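Local coordinates for protein putative archaeal ammonia monooxygenase subunit B (Candidatus Nitrosocaldus yellowstonii, PDB 4O65) that binds copper through a cupredoxin domain and probably forms part of an ammonia monooxygenase that oxidises ammonia, at residues Asn101-Pro106 with Thr129-Ala134; Val12-Glu17 with Val111-Cys116. One frame throughout, in Å; residues are numbered along the deposited sequence.

Contact 1: residues Asn101-Pro106 with Thr129-Ala134; sequences NVFTIP and TQLNIA. Unlike the reference sequence in segment 129-134: Ile-133 (reference Val).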
loop_
_atom_site.group_PDB
_atom_site.type_symbol
_atom_site.label_atom_id
_atom_site.label_comp_id
_atom_site.label_asym_id
_atom_site.label_seq_id
_atom_site.Cartn_x
_atom_site.Cartn_y
_atom_site.Cartn_z
ATOM N N ASN A 101 13.167 2.261 3.643
ATOM C CA ASN A 101 13.030 2.075 2.184
ATOM C C ASN A 101 13.463 0.666 1.750
ATOM O O ASN A 101 12.887 0.083 0.830
ATOM C CB ASN A 101 13.903 3.078 1.418
ATOM C CG ASN A 101 13.467 4.522 1.618
ATOM O OD1 ASN A 101 14.072 5.260 2.400
ATOM N ND2 ASN A 101 12.426 4.933 0.904
ATOM N N VAL A 102 14.515 0.171 2.388
ATOM C CA VAL A 102 14.973 -1.226 2.249
ATOM C C VAL A 102 15.134 -1.783 3.670
ATOM O O VAL A 102 15.537 -1.052 4.611
ATOM C CB VAL A 102 16.305 -1.235 1.485
ATOM C CG1 VAL A 102 16.899 -2.602 1.405
ATOM C CG2 VAL A 102 16.134 -0.639 0.087
ATOM N N PHE A 103 14.812 -3.056 3.873
ATOM C CA PHE A 103 15.040 -3.674 5.188
ATOM C C PHE A 103 15.705 -5.031 5.044
ATOM O O PHE A 103 15.786 -5.586 3.919
ATOM C CB PHE A 103 13.738 -3.780 5.969
ATOM C CG PHE A 103 12.657 -4.510 5.213
ATOM C CD1 PHE A 103 12.576 -5.913 5.293
ATOM C CD2 PHE A 103 11.747 -3.815 4.419
ATOM C CE1 PHE A 103 11.606 -6.606 4.569
ATOM C CE2 PHE A 103 10.758 -4.521 3.683
ATOM C CZ PHE A 103 10.691 -5.920 3.803
ATOM N N THR A 104 16.154 -5.606 6.167
ATOM C CA THR A 104 16.817 -6.901 6.121
ATOM C C THR A 104 15.867 -8.035 6.438
ATOM O O THR A 104 15.083 -7.955 7.405
ATOM C CB THR A 104 17.978 -6.974 7.144
ATOM O OG1 THR A 104 18.910 -5.952 6.795
ATOM C CG2 THR A 104 18.686 -8.338 7.100
ATOM N N ILE A 105 15.985 -9.110 5.663
ATOM C CA ILE A 105 15.289 -10.321 5.999
ATOM C C ILE A 105 16.321 -11.341 6.446
ATOM O O ILE A 105 17.171 -11.746 5.655
ATOM C CB ILE A 105 14.482 -10.886 4.804
ATOM C CG1 ILE A 105 13.481 -9.828 4.342
ATOM C CG2 ILE A 105 13.742 -12.153 5.253
ATOM C CD1 ILE A 105 12.739 -10.217 3.083
ATOM N N PRO A 106 16.299 -11.708 7.741
ATOM C CA PRO A 106 17.395 -12.564 8.202
ATOM C C PRO A 106 17.331 -13.920 7.543
ATOM O O PRO A 106 16.258 -14.456 7.317
ATOM C CB PRO A 106 17.140 -12.745 9.722
ATOM C CG PRO A 106 16.015 -11.833 10.069
ATOM C CD PRO A 106 15.378 -11.289 8.819
ATOM N N THR A 129 0.315 -8.360 -2.313
ATOM C CA THR A 129 1.604 -7.917 -1.741
ATOM C C THR A 129 2.712 -8.178 -2.767
ATOM O O THR A 129 2.805 -9.282 -3.320
ATOM C CB THR A 129 1.948 -8.725 -0.470
ATOM O OG1 THR A 129 0.920 -8.494 0.503
ATOM C CG2 THR A 129 3.278 -8.240 0.108
ATOM N N GLN A 130 3.580 -7.189 -2.992
ATOM C CA GLN A 130 4.751 -7.421 -3.858
ATOM C C GLN A 130 6.038 -7.271 -3.063
ATOM O O GLN A 130 6.296 -6.220 -2.448
ATOM C CB GLN A 130 4.724 -6.339 -4.982
ATOM C CG GLN A 130 5.945 -6.487 -5.906
ATOM C CD GLN A 130 5.946 -5.553 -7.084
ATOM O OE1 GLN A 130 7.064 -5.124 -7.590
ATOM N NE2 GLN A 130 4.778 -5.234 -7.570
ATOM N N LEU A 131 6.862 -8.332 -3.035
ATOM C CA LEU A 131 8.158 -8.215 -2.381
ATOM C C LEU A 131 9.196 -8.047 -3.454
ATOM O O LEU A 131 9.117 -8.738 -4.486
ATOM C CB LEU A 131 8.422 -9.529 -1.597
ATOM C CG LEU A 131 9.753 -9.529 -0.830
ATOM C CD1 LEU A 131 9.759 -8.464 0.256
ATOM C CD2 LEU A 131 10.069 -10.956 -0.285
ATOM N N ASN A 132 10.168 -7.132 -3.268
ATOM C CA ASN A 132 11.341 -7.091 -4.142
ATOM C C ASN A 132 12.574 -7.408 -3.368
ATOM O O ASN A 132 12.863 -6.743 -2.380
ATOM C CB ASN A 132 11.499 -5.758 -4.836
ATOM C CG ASN A 132 10.695 -5.745 -6.126
ATOM O OD1 ASN A 132 11.106 -6.330 -7.197
ATOM N ND2 ASN A 132 9.520 -5.267 -5.986
ATOM N N ILE A 133 13.232 -8.491 -3.773
ATOM C CA ILE A 133 14.448 -8.916 -3.106
ATOM C C ILE A 133 15.598 -8.313 -3.917
ATOM O O ILE A 133 15.717 -8.584 -5.131
ATOM C CB ILE A 133 14.578 -10.442 -3.093
ATOM C CG1 ILE A 133 13.342 -11.040 -2.365
ATOM C CG2 ILE A 133 15.950 -10.812 -2.450
ATOM C CD1 ILE A 133 13.173 -12.523 -2.576
ATOM N N ALA A 134 16.441 -7.499 -3.257
ATOM C CA ALA A 134 17.542 -6.785 -3.974
ATOM C C ALA A 134 18.443 -7.831 -4.603
ATOM O O ALA A 134 18.839 -8.814 -3.931
ATOM C CB ALA A 134 18.360 -5.952 -2.964
#
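Leu-131 faces the ends of Phe-103 and Ile-105, and the contacts across the two segments are apolar and loose. CD1 of Leu-131 stands 4.5 Å from CZ of Phe-103, the far corner of the ring, and approaches it obliquely. Both methyls of Leu-131 are near CD1 of Ile-105, CD2 at 4.4 Å. In Leu-131 the CG carbon is anti to the backbone N (chi1 -179°), which carries both methyls toward the other strand. All three side chains are buried. They form part of the interior of a cupredoxin-type beta sandwich: strands 103-105 and 123-133 belong to the same sheet with strand 74-81 between them, so the backbones remain far apart, 9.3 Å between CA of Ile-105 and CA of Ile-133. Leu-66 of the facing sheet touches both Phe-103 and Leu-131, and Val-12 touches both Ile-105 and Leu-131. No polar bond joins the two segments to each other. Within 129-134, ND2 of Asn-132 donates to OE1 of Gln-130, two residues away on the same strand, at 2.9 Å. The N-H is moderately straight at 155°, and OE1 lies close to the amide plane of Asn-132.

Contact 2: residues Val12-Glu17 with Val111-Cys116; sequences VKIEDE and VPYKLC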
loop_
_atom_site.group_PDB
_atom_site.type_symbol
_atom_site.label_atom_id
_atom_site.label_comp_id
_atom_site.label_asym_id
_atom_site.label_seq_id
_atom_site.Cartn_x
_atom_site.Cartn_y
_atom_site.Cartn_z
ATOM N N VAL A 12 12.157 -16.028 -0.715
ATOM C CA VAL A 12 11.411 -15.520 0.483
ATOM C C VAL A 12 9.945 -15.640 0.119
ATOM O O VAL A 12 9.515 -15.097 -0.921
ATOM C CB VAL A 12 11.750 -14.029 0.833
ATOM C CG1 VAL A 12 10.893 -13.542 2.037
ATOM C CG2 VAL A 12 13.254 -13.788 1.083
ATOM N N LYS A 13 9.161 -16.335 0.951
ATOM C CA LYS A 13 7.721 -16.518 0.668
ATOM C C LYS A 13 6.930 -15.467 1.398
ATOM O O LYS A 13 7.281 -15.080 2.519
ATOM C CB LYS A 13 7.278 -17.917 1.143
ATOM C CG LYS A 13 5.901 -18.298 0.632
ATOM C CD LYS A 13 5.618 -19.828 0.684
ATOM C CE LYS A 13 4.215 -20.025 0.101
ATOM N NZ LYS A 13 3.592 -21.317 0.481
ATOM N N ILE A 14 5.848 -15.016 0.786
ATOM C CA ILE A 14 4.916 -14.058 1.426
ATOM C C ILE A 14 3.772 -14.949 1.958
ATOM O O ILE A 14 3.039 -15.581 1.166
ATOM C CB ILE A 14 4.373 -13.121 0.353
ATOM C CG1 ILE A 14 5.541 -12.247 -0.166
ATOM C CG2 ILE A 14 3.184 -12.252 0.898
ATOM C CD1 ILE A 14 5.109 -11.492 -1.467
ATOM N N GLU A 15 3.686 -15.070 3.277
ATOM C CA GLU A 15 2.732 -15.975 3.891
ATOM C C GLU A 15 1.665 -15.235 4.737
ATOM O O GLU A 15 1.888 -14.084 5.175
ATOM C CB GLU A 15 3.482 -16.974 4.784
ATOM C CG GLU A 15 4.540 -17.792 3.982
ATOM C CD GLU A 15 5.181 -18.902 4.803
ATOM O OE1 GLU A 15 4.735 -19.177 5.957
ATOM O OE2 GLU A 15 6.163 -19.485 4.302
ATOM N N ASP A 16 0.505 -15.889 4.891
ATOM C CA ASP A 16 -0.540 -15.379 5.825
ATOM C C ASP A 16 -1.008 -13.976 5.466
ATOM O O ASP A 16 -1.324 -13.160 6.338
ATOM C CB ASP A 16 -0.007 -15.461 7.227
ATOM C CG ASP A 16 0.344 -16.928 7.595
ATOM O OD1 ASP A 16 -0.506 -17.777 7.417
ATOM O OD2 ASP A 16 1.475 -17.201 7.878
ATOM N N GLU A 17 -1.048 -13.703 4.168
ATOM C CA GLU A 17 -1.450 -12.349 3.708
ATOM C C GLU A 17 -2.936 -12.106 4.084
ATOM O O GLU A 17 -3.792 -13.006 3.882
ATOM C CB GLU A 17 -1.237 -12.292 2.232
ATOM C CG GLU A 17 -1.608 -10.946 1.612
ATOM C CD GLU A 17 -1.566 -11.024 0.110
ATOM O OE1 GLU A 17 -0.834 -10.237 -0.511
ATOM O OE2 GLU A 17 -2.284 -11.868 -0.470
ATOM N N VAL A 111 9.912 -12.044 8.882
ATOM C CA VAL A 111 9.727 -10.608 9.112
ATOM C C VAL A 111 8.191 -10.376 8.969
ATOM O O VAL A 111 7.649 -10.493 7.845
ATOM C CB VAL A 111 10.525 -9.762 8.074
ATOM C CG1 VAL A 111 10.207 -8.267 8.206
ATOM C CG2 VAL A 111 12.033 -9.951 8.320
ATOM N N PRO A 112 7.499 -10.024 10.080
ATOM C CA PRO A 112 6.080 -9.614 9.903
ATOM C C PRO A 112 6.031 -8.302 9.175
ATOM O O PRO A 112 6.953 -7.454 9.331
ATOM C CB PRO A 112 5.531 -9.452 11.359
ATOM C CG PRO A 112 6.736 -9.499 12.240
ATOM C CD PRO A 112 7.894 -10.154 11.503
ATOM N N TYR A 113 5.006 -8.113 8.334
ATOM C CA TYR A 113 4.894 -6.806 7.625
ATOM C C TYR A 113 3.479 -6.265 7.741
ATOM O O TYR A 113 2.509 -7.034 7.944
ATOM C CB TYR A 113 5.321 -6.954 6.131
ATOM C CG TYR A 113 4.312 -7.677 5.262
ATOM C CD1 TYR A 113 3.308 -6.969 4.585
ATOM C CD2 TYR A 113 4.445 -9.062 5.013
ATOM C CE1 TYR A 113 2.352 -7.652 3.791
ATOM C CE2 TYR A 113 3.550 -9.731 4.206
ATOM C CZ TYR A 113 2.531 -9.025 3.577
ATOM O OH TYR A 113 1.668 -9.725 2.796
ATOM N N LYS A 114 3.367 -4.953 7.550
ATOM C CA LYS A 114 2.072 -4.281 7.527
ATOM C C LYS A 114 2.192 -3.112 6.549
ATOM O O LYS A 114 3.108 -2.251 6.657
ATOM C CB LYS A 114 1.650 -3.800 8.910
ATOM C CG LYS A 114 0.402 -2.863 8.849
ATOM C CD LYS A 114 -0.174 -2.770 10.263
ATOM C CE LYS A 114 -1.268 -1.696 10.400
ATOM N NZ LYS A 114 -1.962 -1.699 11.757
ATOM N N LEU A 115 1.297 -3.100 5.570
ATOM C CA LEU A 115 1.222 -2.016 4.601
ATOM C C LEU A 115 -0.114 -1.311 4.819
ATOM O O LEU A 115 -1.172 -1.967 5.003
ATOM C CB LEU A 115 1.194 -2.569 3.177
ATOM C CG LEU A 115 2.175 -3.708 2.888
ATOM C CD1 LEU A 115 2.023 -4.090 1.426
ATOM C CD2 LEU A 115 3.562 -3.193 3.188
ATOM N N CYS A 116 -0.053 0.018 4.843
ATOM C CA CYS A 116 -1.265 0.809 5.031
ATOM C C CYS A 116 -1.297 1.762 3.836
ATOM O O CYS A 116 -0.319 2.488 3.643
ATOM C CB CYS A 116 -1.195 1.619 6.293
ATOM S SG CYS A 116 -2.852 2.333 6.659
#
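The ring of Tyr-113 is met near its hydroxyl end, where Ile-14 comes in obliquely and Glu-17 passes the oxygen. CG2 of Ile-14 lies 3.5 Å from OH of Tyr-113 and also touches the ring carbon CE2 at 4.2 Å; the two side chains cross at about a right angle. With CG1 of Ile-14 beside the backbone N (chi1 -67°), CG2 is the branch anti to N, and it is this methyl that meets the tyrosine. Glu-17 brings its aliphatic part to the phenol: CG is 3.7 Å from OH of Tyr-113. Its carboxylate plane is turned 73° from the ring plane. Both polar ends find their partner in Thr-129, whose OG1 is hydrogen-bonded to OH of Tyr-113 and to OE1 of Glu-17, so one threonine hydroxyl fixes the phenol and the carboxylate together. This cluster lies close to the copper site, with the side chain of Glu-17 about 5 Å from that of the copper ligand His-128 and about 9 Å from the bound copper. Residues 12-15 and strand 110-119 lie in one antiparallel sheet of the cupredoxin sandwich with strand 59-68 between them, and the chain turns a corner at Asp-16 before Glu-17; Tyr-113 and Ile-14 project inward toward strand 123-133 of the facing sheet. Farther along strand 110-119, a disulfide joins Cys-116 to Cys-51, between helix 40-47 and strand 59-68.

Contacts 1 and 2 have centres 10 Å apart and lie in the two facing sheets of the sandwich: 101-106 and 129-134 in the mixed sheet, 111-116 in the antiparallel one, where segment 12-17 also begins. Along the chain the segments alternate, 12-17, 101-106, 111-116, 129-134, so the chain passes back and forth between the sheets. The contacts also meet directly, through CD2 of Leu-131 and CG1 of Val-12 at 3.6 Å and, where strand 103-105 leads on to strand 110-119, CD of Pro-106 and CG2 of Val-111. Segment 129-134 starts just after the copper ligand His-128, which puts its Thr-129 end nearest the copper site; Leu-131 is about 10 Å, side chain to side chain, from His-128.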